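Geranyltranstransferase (Marinomonas sp. MED121, PDB 4F62) probably joins isopentenyl diphosphate to allylic diphosphates to build polyprenyl chains, as a putative farnesyl-diphosphate synthase. Local coordinates at residues 64-69 / 131-136; 191-194 / 198-201. All blocks are in the same frame, centred on the assembly; numbering follows the deposited sequence.

Contact 1. Residues 64-69 / 131-136; sequences SSLTDA and SAQPEL. With SO4 (sulfate ion), chain C.
Leu66 reaches from the first turn of helix 65-86 to the start of helix 134-148, joining two helix N-termini in the all-helical isoprenoid synthase fold. The one apolar side-chain pair is Leu66 with Leu136: CD1 of Leu66 lies 3.7 Å from CG of Leu136, the two side chains running antiparallel to one another. A chi1 of -69° swings CG of Leu66 beside the backbone N and carries both methyl groups toward segment 131-136.

Leu66 also packs, without hydrogen bonds, against two polar atoms: CD1 is 3.5 Å from OE1 of Gln133 and CD2 3.8 Å from OG of Ser131. Cut back to alanine, this residue would probably no longer touch Leu136, Ser131 or Gln133, leaving a gap between the two helix starts.

One water accepts from N of Leu66 at 3.1 Å and donates to OE1 of Gln133 at 2.9 Å, bridging backbone and amide. Ser131 closes an ST turn, its OG accepting from N of Gln133, which holds the hydroxyl beside Leu66.

A sulfate ion, probably from the crystallisation liquor, sits at the start of helix 134-148, where the helix dipole would favour an anion. N of Glu135 donates to its O4 at 3.0 Å, and N of Leu136 to its O3 at 2.9 Å with an N-H...O angle of 156°.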
ATOM      1  N   SER A  64      -9.692  20.974  -0.864  1.00 43.84           N
ATOM      2  CA  SER A  64      -8.785  21.066  -1.999  1.00 50.75           C
ATOM      3  C   SER A  64      -8.662  19.720  -2.684  1.00 48.47           C
ATOM      4  O   SER A  64      -9.207  18.733  -2.202  1.00 40.62           O
ATOM      5  CB  SER A  64      -7.396  21.498  -1.524  1.00 50.82           C
ATOM      6  OG  SER A  64      -7.440  22.810  -1.005  1.00 60.31           O
ATOM      7  N   SER A  65      -7.929  19.679  -3.794  1.00 42.55           N
ATOM      8  CA  SER A  65      -7.756  18.431  -4.527  1.00 42.46           C
ATOM      9  C   SER A  65      -7.108  17.358  -3.650  1.00 42.65           C
ATOM     10  O   SER A  65      -7.514  16.191  -3.693  1.00 42.80           O
ATOM     11  CB  SER A  65      -6.969  18.657  -5.827  1.00 47.66           C
ATOM     12  OG  SER A  65      -5.649  19.084  -5.552  1.00 57.92           O
ATOM     13  N   LEU A  66      -6.131  17.747  -2.828  1.00 38.56           N
ATOM     14  CA  LEU A  66      -5.519  16.782  -1.908  1.00 40.20           C
ATOM     15  C   LEU A  66      -6.442  16.397  -0.751  1.00 41.61           C
ATOM     16  O   LEU A  66      -6.199  15.398  -0.075  1.00 35.02           O
ATOM     17  CB  LEU A  66      -4.147  17.251  -1.379  1.00 35.88           C
ATOM     18  CG  LEU A  66      -3.005  17.298  -2.414  1.00 48.58           C
ATOM     19  CD1 LEU A  66      -1.712  17.817  -1.791  1.00 43.79           C
ATOM     20  CD2 LEU A  66      -2.770  15.925  -3.019  1.00 47.09           C
ATOM     21  N   THR A  67      -7.494  17.170  -0.506  1.00 40.66           N
ATOM     22  CA  THR A  67      -8.483  16.725   0.481  1.00 36.85           C
ATOM     23  C   THR A  67      -9.284  15.569  -0.111  1.00 38.39           C
ATOM     24  O   THR A  67      -9.580  14.572   0.567  1.00 34.82           O
ATOM     25  CB  THR A  67      -9.480  17.842   0.847  1.00 40.43           C
ATOM     26  OG1 THR A  67      -8.782  19.073   1.072  1.00 36.20           O
ATOM     27  CG2 THR A  67     -10.249  17.460   2.091  1.00 38.90           C
ATOM     28  N   ASP A  68      -9.670  15.731  -1.379  1.00 37.15           N
ATOM     29  CA  ASP A  68     -10.299  14.643  -2.132  1.00 37.78           C
ATOM     30  C   ASP A  68      -9.410  13.404  -2.168  1.00 38.98           C
ATOM     31  O   ASP A  68      -9.874  12.292  -1.894  1.00 36.73           O
ATOM     32  CB  ASP A  68     -10.614  15.081  -3.568  1.00 40.88           C
ATOM     33  CG  ASP A  68     -11.852  15.944  -3.654  1.00 42.68           C
ATOM     34  OD1 ASP A  68     -12.809  15.704  -2.878  1.00 40.26           O
ATOM     35  OD2 ASP A  68     -11.863  16.869  -4.487  1.00 40.88           O
ATOM     36  N   ALA A  69      -8.134  13.593  -2.502  1.00 32.77           N
ATOM     37  CA  ALA A  69      -7.203  12.461  -2.542  1.00 35.20           C
ATOM     38  C   ALA A  69      -7.084  11.774  -1.179  1.00 33.71           C
ATOM     39  O   ALA A  69      -7.059  10.537  -1.079  1.00 35.89           O
ATOM     40  CB  ALA A  69      -5.832  12.918  -3.042  1.00 34.00           C
ATOM     41  N   SER A 131      -1.614  16.582  -9.233  1.00 54.95           N
ATOM     42  CA  SER A 131      -1.192  17.402  -8.103  1.00 55.79           C
ATOM     43  C   SER A 131       0.155  18.082  -8.383  1.00 55.22           C
ATOM     44  O   SER A 131       1.090  17.456  -8.900  1.00 51.17           O
ATOM     45  CB  SER A 131      -1.087  16.545  -6.842  1.00 57.17           C
ATOM     46  OG  SER A 131      -0.582  17.304  -5.757  1.00 54.39           O
ATOM     47  N   ALA A 132       0.240  19.368  -8.052  1.00 51.08           N
ATOM     48  CA  ALA A 132       1.487  20.122  -8.164  1.00 49.11           C
ATOM     49  C   ALA A 132       1.994  20.504  -6.769  1.00 44.85           C
ATOM     50  O   ALA A 132       2.684  21.508  -6.605  1.00 49.99           O
ATOM     51  CB  ALA A 132       1.281  21.369  -9.015  1.00 50.59           C
ATOM     52  N   GLN A 133       1.631  19.701  -5.770  1.00 41.41           N
ATOM     53  CA  GLN A 133       2.085  19.900  -4.398  1.00 41.41           C
ATOM     54  C   GLN A 133       2.813  18.649  -3.875  1.00 43.87           C
ATOM     55  O   GLN A 133       2.298  17.965  -2.983  1.00 40.86           O
ATOM     56  CB  GLN A 133       0.873  20.206  -3.501  1.00 40.74           C
ATOM     57  CG  GLN A 133       0.208  21.562  -3.789  1.00 44.65           C
ATOM     58  CD  GLN A 133      -1.106  21.716  -3.069  1.00 46.25           C
ATOM     59  OE1 GLN A 133      -2.041  20.945  -3.291  1.00 44.25           O
ATOM     60  NE2 GLN A 133      -1.181  22.702  -2.184  1.00 46.63           N
ATOM     61  N   PRO A 134       3.998  18.335  -4.433  1.00 46.73           N
ATOM     62  CA  PRO A 134       4.648  17.079  -4.029  1.00 40.97           C
ATOM     63  C   PRO A 134       5.080  17.018  -2.558  1.00 36.56           C
ATOM     64  O   PRO A 134       4.982  15.941  -1.966  1.00 43.19           O
ATOM     65  CB  PRO A 134       5.871  16.985  -4.964  1.00 36.22           C
ATOM     66  CG  PRO A 134       6.130  18.392  -5.401  1.00 46.98           C
ATOM     67  CD  PRO A 134       4.789  19.080  -5.429  1.00 47.73           C
ATOM     68  N   GLU A 135       5.564  18.116  -1.980  1.00 43.66           N
ATOM     69  CA  GLU A 135       6.008  18.071  -0.589  1.00 44.12           C
ATOM     70  C   GLU A 135       4.812  17.770   0.313  1.00 40.53           C
ATOM     71  O   GLU A 135       4.892  16.953   1.237  1.00 40.86           O
ATOM     72  CB  GLU A 135       6.666  19.383  -0.163  1.00 53.61           C
ATOM     73  CG  GLU A 135       7.467  19.268   1.135  1.00 73.35           C
ATOM     74  CD  GLU A 135       7.805  20.619   1.763  1.00 92.18           C
ATOM     75  OE1 GLU A 135       7.951  21.614   1.016  1.00 95.83           O
ATOM     76  OE2 GLU A 135       7.922  20.685   3.009  1.00 98.50           O
ATOM     77  N   LEU A 136       3.694  18.432   0.045  1.00 39.06           N
ATOM     78  CA  LEU A 136       2.475  18.168   0.804  1.00 37.29           C
ATOM     79  C   LEU A 136       1.982  16.735   0.546  1.00 35.62           C
ATOM     80  O   LEU A 136       1.563  16.047   1.474  1.00 32.32           O
ATOM     81  CB  LEU A 136       1.399  19.214   0.479  1.00 39.05           C
ATOM     82  CG  LEU A 136       0.041  19.114   1.189  1.00 47.88           C
ATOM     83  CD1 LEU A 136       0.202  18.991   2.696  1.00 43.13           C
ATOM     84  CD2 LEU A 136      -0.808  20.346   0.839  1.00 42.97           C
TER
HETATM   85  S   SO4 C 401       4.584  21.770  -2.201  0.75 68.69           S
HETATM   86  O1  SO4 C 401       3.831  22.497  -3.219  0.75 74.94           O
HETATM   87  O2  SO4 C 401       5.238  22.710  -1.290  0.75 72.84           O
HETATM   88  O3  SO4 C 401       3.647  20.935  -1.451  0.75 48.75           O
HETATM   89  O4  SO4 C 401       5.605  20.954  -2.865  0.75 65.49           O
HETATM   90  O   HOH W   1      -4.573  20.295  -2.017  1.00 57.45           O

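Contact 2. Residues 191-194 / 198-201; sequences MGAL and QVKP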
ATOM      1  N   MET A 191      -4.945  14.632   8.018  1.00 36.63           N
ATOM      2  CA  MET A 191      -4.768  14.794   6.578  1.00 35.26           C
ATOM      3  C   MET A 191      -5.706  15.834   5.982  1.00 33.89           C
ATOM      4  O   MET A 191      -5.309  16.581   5.100  1.00 37.70           O
ATOM      5  CB  MET A 191      -4.922  13.459   5.849  1.00 33.78           C
ATOM      6  CG  MET A 191      -3.830  12.440   6.217  1.00 32.14           C
ATOM      7  SD  MET A 191      -4.228  10.808   5.562  1.00 37.96           S
ATOM      8  CE  MET A 191      -3.798  11.020   3.830  1.00 34.64           C
ATOM      9  N   GLY A 192      -6.945  15.868   6.462  1.00 38.05           N
ATOM     10  CA  GLY A 192      -7.892  16.872   6.024  1.00 33.79           C
ATOM     11  C   GLY A 192      -7.343  18.270   6.216  1.00 34.76           C
ATOM     12  O   GLY A 192      -7.300  19.064   5.268  1.00 37.33           O
ATOM     13  N   ALA A 193      -6.915  18.562   7.441  1.00 39.05           N
ATOM     14  CA  ALA A 193      -6.356  19.870   7.793  1.00 36.98           C
ATOM     15  C   ALA A 193      -5.076  20.180   7.002  1.00 36.83           C
ATOM     16  O   ALA A 193      -4.926  21.265   6.418  1.00 40.62           O
ATOM     17  CB  ALA A 193      -6.089  19.917   9.291  1.00 34.11           C
ATOM     18  N   LEU A 194      -4.152  19.227   6.973  1.00 39.52           N
ATOM     19  CA  LEU A 194      -2.924  19.392   6.180  1.00 38.29           C
ATOM     20  C   LEU A 194      -3.214  19.653   4.701  1.00 39.11           C
ATOM     21  O   LEU A 194      -2.550  20.471   4.068  1.00 41.87           O
ATOM     22  CB  LEU A 194      -2.016  18.161   6.323  1.00 40.83           C
ATOM     23  CG  LEU A 194      -1.327  17.929   7.675  1.00 37.32           C
ATOM     24  CD1 LEU A 194      -0.892  16.472   7.799  1.00 36.59           C
ATOM     25  CD2 LEU A 194      -0.107  18.852   7.816  1.00 40.71           C
ATOM     26  N   GLN A 198      -2.611  25.056   4.909  1.00 58.01           N
ATOM     27  CA  GLN A 198      -2.766  26.206   5.805  1.00 68.86           C
ATOM     28  C   GLN A 198      -2.748  25.888   7.301  1.00 66.21           C
ATOM     29  O   GLN A 198      -2.799  26.807   8.124  1.00 71.60           O
ATOM     30  CB  GLN A 198      -4.100  26.907   5.525  1.00 71.50           C
ATOM     31  CG  GLN A 198      -4.118  27.870   4.370  1.00 76.74           C
ATOM     32  CD  GLN A 198      -5.375  28.711   4.377  1.00 77.22           C
ATOM     33  OE1 GLN A 198      -6.023  28.861   5.417  1.00 77.95           O
ATOM     34  NE2 GLN A 198      -5.732  29.261   3.221  1.00 77.60           N
ATOM     35  N   VAL A 199      -2.721  24.611   7.669  1.00 60.12           N
ATOM     36  CA  VAL A 199      -2.867  24.266   9.090  1.00 57.92           C
ATOM     37  C   VAL A 199      -1.645  24.668   9.921  1.00 57.43           C
ATOM     38  O   VAL A 199      -0.508  24.573   9.467  1.00 52.85           O
ATOM     39  CB  VAL A 199      -3.217  22.767   9.311  1.00 46.57           C
ATOM     40  CG1 VAL A 199      -2.021  21.881   9.017  1.00 43.48           C
ATOM     41  CG2 VAL A 199      -3.727  22.532  10.727  1.00 47.08           C
ATOM     42  N   LYS A 200      -1.900  25.151  11.132  1.00 60.46           N
ATOM     43  CA  LYS A 200      -0.837  25.554  12.038  1.00 61.31           C
ATOM     44  C   LYS A 200      -0.686  24.444  13.062  1.00 59.76           C
ATOM     45  O   LYS A 200      -1.647  23.704  13.311  1.00 58.35           O
ATOM     46  CB  LYS A 200      -1.192  26.883  12.709  1.00 67.85           C
ATOM     47  CG  LYS A 200      -1.826  27.889  11.765  1.00 76.54           C
ATOM     48  CD  LYS A 200      -1.762  29.300  12.335  1.00 90.25           C
ATOM     49  CE  LYS A 200      -2.762  30.233  11.657  1.00 98.22           C
ATOM     50  NZ  LYS A 200      -4.140  30.058  12.205  1.00 99.39           N
ATOM     51  N   PRO A 201       0.518  24.313  13.657  1.00 57.35           N
ATOM     52  CA  PRO A 201       0.792  23.182  14.557  1.00 58.55           C
ATOM     53  C   PRO A 201      -0.186  23.103  15.728  1.00 58.35           C
ATOM     54  O   PRO A 201      -0.573  22.003  16.132  1.00 56.47           O
ATOM     55  CB  PRO A 201       2.205  23.481  15.077  1.00 59.39           C
ATOM     56  CG  PRO A 201       2.812  24.388  14.047  1.00 59.22           C
ATOM     57  CD  PRO A 201       1.671  25.227  13.550  1.00 55.95           C
TER
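Val199 packs against the last turn of helix 170-194, dividing its two methyl groups between Ala193 and Leu194. Its first torsion (chi1 72°) places CG1 between the backbone N and the carbonyl carbon and sends CG2 anti to the backbone N. The branches therefore diverge: CG2 comes to 3.8 Å from CB of Ala193, whereas CG1 lies 3.8 Å from CD2 of Leu194. Between them, the branching carbon CB of Val199 stands 3.7 Å from O of Ala193, so the valine also covers backbone at the end of the helix.

Leu194 starts out from the helix away from the loop, but its chi1 of -70° sets CG beside the backbone N, and from there CD2 still reaches the valine. On helix 134-148 it touches Leu140 and Glu143. Ala193, a single methyl, also packs on Leu204 and Leu207 of helix 201-226, and Val199 shares Leu204 with it.

No hydrogen bond joins the two segments directly. Thr196 OG1, in the intervening loop, hydrogen-bonds both O of Ala193 and N of Gln198. The arrangement is a short helix-loop-helix connection, in which a loop valine packs back on the preceding helix within the all-helical isoprenoid synthase fold.

In the fold
Both contacts are partly buried and lie on the same side of the chain's centre, their own centres about 12 Å apart. Contact 1 brings together two helix starts whose segments are 62 residues apart at their closest ends; contact 2 folds a loop back on the helix just before it. They meet where CD1 of Leu136 packs at 3.4 Å from O of Leu194, and helix 134-148 serves both, since Leu194 also rests on it. Each has an aliphatic centre, but contact 1 adds a bridging water, and a sulfate held by the 131-136 segment alone, and touches the second subunit through Pro134 and Glu135. In contact 2 the cross-segment contacts are apolar or against a backbone carbonyl, and no other chain touches its segments.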